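Local atomic coordinates of endo-1,4-b-d-mannanase (Trichoderma reesei, PDB entry 1QNP), a protein that probably hydrolyses internal beta-1,4-mannosidic linkages in the backbone of mannans, as an endo-acting member of glycoside hydrolase family 5. Residues 175-180 with 223-228. Residues are numbered along the deposited sequence; the frame is centred on the assembly and turned at random.
Sequences CSTDVI and GTDFAK
Two helix starts of the TIM-barrel fold of family 5 meet here, T177 lying against G223 and D225, and water carries every hydrogen-bonded link between them. Direct touching is by van der Waals and CA-H...O contact: T177 CA approaches G223 O at 3.4 Å with 156° at the hydrogen, and T177 CB rests 3.8 Å from D225 CB. With chi1 at 62°, T177 sends CG2 over the T224 carbonyl while OG1 turns to a water, 2.6 Å away, that donates to D225 OD2. A second water gives hydrogens to S176 O and G223 O (2.7 Å to the latter) and accepts from I180 N. Two more bridge C175 O to G223 N and T177 O to D225 N. On the buried side, I180 CD1 touches T224 CG2 at 3.7 Å. Each start has its own cap: S176 OG accepts from D178 N, and D225 OD1 takes K228 N at 3.1 Å, from 53° out of the carboxylate plane. The C172–C175 disulfide closes a short loop just ahead of helix 178-194, T224 OG1 is hydrogen-bonded to L207 O, and beyond the contact the F226 side chain packs on helix 253-267, its ring edge-to-face with H261.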
ATOM      1  N   CYS A 175       2.013 -22.081   3.455  1.00 12.50           N
ATOM      2  CA  CYS A 175       1.346 -22.610   2.292  1.00 11.94           C
ATOM      3  C   CYS A 175       2.270 -22.798   1.114  1.00 12.65           C
ATOM      4  O   CYS A 175       3.318 -22.138   1.016  1.00 12.99           O
ATOM      5  CB  CYS A 175       0.347 -21.517   1.816  1.00 11.14           C
ATOM      6  SG  CYS A 175      -0.867 -21.076   3.072  1.00 10.08           S
ATOM      7  N   SER A 176       1.836 -23.620   0.138  1.00 12.79           N
ATOM      8  CA  SER A 176       2.503 -23.605  -1.156  1.00 11.77           C
ATOM      9  C   SER A 176       2.418 -22.140  -1.679  1.00 12.39           C
ATOM     10  O   SER A 176       1.351 -21.504  -1.587  1.00 12.79           O
ATOM     11  CB  SER A 176       1.701 -24.492  -2.105  1.00 14.13           C
ATOM     12  OG  SER A 176       2.138 -24.260  -3.445  1.00 15.29           O
ATOM     13  N   THR A 177       3.487 -21.705  -2.322  1.00 11.56           N
ATOM     14  CA  THR A 177       3.512 -20.339  -2.888  1.00 11.26           C
ATOM     15  C   THR A 177       2.559 -20.186  -4.070  1.00 11.46           C
ATOM     16  O   THR A 177       2.189 -19.062  -4.428  1.00 11.19           O
ATOM     17  CB  THR A 177       4.910 -19.918  -3.340  1.00 12.17           C
ATOM     18  OG1 THR A 177       5.339 -20.833  -4.385  1.00 13.23           O
ATOM     19  CG2 THR A 177       5.905 -19.924  -2.210  1.00 13.13           C
ATOM     20  N   ASP A 178       2.050 -21.297  -4.617  1.00 11.03           N
ATOM     21  CA  ASP A 178       1.080 -21.245  -5.710  1.00 10.17           C
ATOM     22  C   ASP A 178      -0.276 -20.745  -5.249  1.00 10.60           C
ATOM     23  O   ASP A 178      -1.067 -20.313  -6.098  1.00 10.94           O
ATOM     24  CB  ASP A 178       0.949 -22.630  -6.379  1.00 12.22           C
ATOM     25  CG  ASP A 178       0.197 -22.563  -7.703  1.00 15.32           C
ATOM     26  OD1 ASP A 178       0.595 -21.799  -8.585  1.00 16.79           O
ATOM     27  OD2 ASP A 178      -0.790 -23.315  -7.815  1.00 17.58           O
ATOM     28  N   VAL A 179      -0.624 -20.849  -3.967  1.00 10.16           N
ATOM     29  CA  VAL A 179      -1.936 -20.346  -3.526  1.00  9.70           C
ATOM     30  C   VAL A 179      -2.047 -18.837  -3.785  1.00  9.51           C
ATOM     31  O   VAL A 179      -2.997 -18.443  -4.470  1.00 10.29           O
ATOM     32  CB  VAL A 179      -2.173 -20.674  -2.044  1.00  9.87           C
ATOM     33  CG1 VAL A 179      -3.473 -20.072  -1.555  1.00 10.41           C
ATOM     34  CG2 VAL A 179      -2.083 -22.195  -1.778  1.00 11.35           C
ATOM     35  N   ILE A 180      -1.071 -18.048  -3.369  1.00  9.16           N
ATOM     36  CA  ILE A 180      -1.141 -16.598  -3.680  1.00  9.66           C
ATOM     37  C   ILE A 180      -0.879 -16.385  -5.149  1.00  9.88           C
ATOM     38  O   ILE A 180      -1.458 -15.441  -5.709  1.00  9.89           O
ATOM     39  CB  ILE A 180      -0.188 -15.814  -2.739  1.00  8.70           C
ATOM     40  CG1 ILE A 180      -0.869 -15.732  -1.367  1.00  9.21           C
ATOM     41  CG2 ILE A 180       0.079 -14.424  -3.365  1.00 10.23           C
ATOM     42  CD1 ILE A 180      -0.028 -15.182  -0.234  1.00  9.71           C
ATOM     43  N   GLY A 223       4.374 -18.246   2.198  1.00  9.63           N
ATOM     44  CA  GLY A 223       3.501 -18.458   1.037  1.00 10.97           C
ATOM     45  C   GLY A 223       3.708 -17.538  -0.148  1.00  9.42           C
ATOM     46  O   GLY A 223       2.841 -17.551  -1.047  1.00 10.66           O
ATOM     47  N   THR A 224       4.773 -16.753  -0.175  1.00  8.89           N
ATOM     48  CA  THR A 224       4.971 -15.852  -1.339  1.00  8.11           C
ATOM     49  C   THR A 224       6.288 -16.147  -2.013  1.00  8.72           C
ATOM     50  O   THR A 224       7.285 -16.498  -1.375  1.00  9.02           O
ATOM     51  CB  THR A 224       4.922 -14.345  -0.982  1.00  8.04           C
ATOM     52  OG1 THR A 224       5.894 -14.027   0.033  1.00  8.83           O
ATOM     53  CG2 THR A 224       3.517 -14.038  -0.437  1.00  9.31           C
ATOM     54  N   ASP A 225       6.317 -16.052  -3.353  1.00  8.35           N
ATOM     55  CA  ASP A 225       7.511 -16.188  -4.182  1.00  9.84           C
ATOM     56  C   ASP A 225       7.521 -14.912  -5.035  1.00  9.57           C
ATOM     57  O   ASP A 225       6.725 -14.797  -5.977  1.00 10.00           O
ATOM     58  CB  ASP A 225       7.399 -17.483  -4.982  1.00 11.28           C
ATOM     59  CG  ASP A 225       8.595 -17.775  -5.864  1.00 12.06           C
ATOM     60  OD1 ASP A 225       9.167 -16.823  -6.452  1.00 15.04           O
ATOM     61  OD2 ASP A 225       8.982 -18.971  -6.015  1.00 13.14           O
ATOM     62  N   PHE A 226       8.436 -14.002  -4.697  1.00  8.46           N
ATOM     63  CA  PHE A 226       8.481 -12.697  -5.368  1.00  8.76           C
ATOM     64  C   PHE A 226       8.645 -12.785  -6.871  1.00 10.84           C
ATOM     65  O   PHE A 226       7.923 -12.106  -7.622  1.00 11.08           O
ATOM     66  CB  PHE A 226       9.591 -11.830  -4.757  1.00  9.53           C
ATOM     67  CG  PHE A 226       9.565 -10.394  -5.213  1.00  8.42           C
ATOM     68  CD1 PHE A 226       8.560  -9.558  -4.720  1.00  8.55           C
ATOM     69  CD2 PHE A 226      10.493  -9.919  -6.116  1.00  9.04           C
ATOM     70  CE1 PHE A 226       8.523  -8.231  -5.119  1.00  9.23           C
ATOM     71  CE2 PHE A 226      10.450  -8.568  -6.521  1.00 10.13           C
ATOM     72  CZ  PHE A 226       9.460  -7.731  -6.010  1.00 11.10           C
ATOM     73  N   ALA A 227       9.578 -13.624  -7.316  1.00 10.22           N
ATOM     74  CA  ALA A 227       9.824 -13.721  -8.760  1.00 11.32           C
ATOM     75  C   ALA A 227       8.623 -14.335  -9.481  1.00 12.44           C
ATOM     76  O   ALA A 227       8.260 -13.911 -10.614  1.00 15.90           O
ATOM     77  CB  ALA A 227      11.079 -14.502  -9.045  1.00 13.78           C
ATOM     78  N   LYS A 228       7.919 -15.299  -8.879  1.00 11.43           N
ATOM     79  CA  LYS A 228       6.732 -15.836  -9.551  1.00 12.27           C
ATOM     80  C   LYS A 228       5.631 -14.765  -9.583  1.00 12.20           C
ATOM     81  O   LYS A 228       4.920 -14.610 -10.582  1.00 14.27           O
ATOM     82  CB  LYS A 228       6.202 -17.096  -8.873  1.00 12.82           C
ATOM     83  CG  LYS A 228       7.130 -18.303  -9.023  1.00 16.39           C
ATOM     84  CD  LYS A 228       6.424 -19.554  -8.477  1.00 20.44           C
ATOM     85  CE  LYS A 228       7.355 -20.760  -8.505  1.00 25.65           C
ATOM     86  NZ  LYS A 228       7.613 -21.226  -9.887  1.00 29.99           N
TER
HETATM   87  O   HOH W   1       5.097 -21.004   2.863  1.00 14.14           O
HETATM   88  O   HOH W   2       0.527 -18.897  -1.141  1.00  9.08           O
HETATM   89  O   HOH W   3       3.490 -16.271  -4.283  1.00 11.17           O
HETATM   90  O   HOH W   4       7.914 -21.183  -4.665  1.00 22.15           O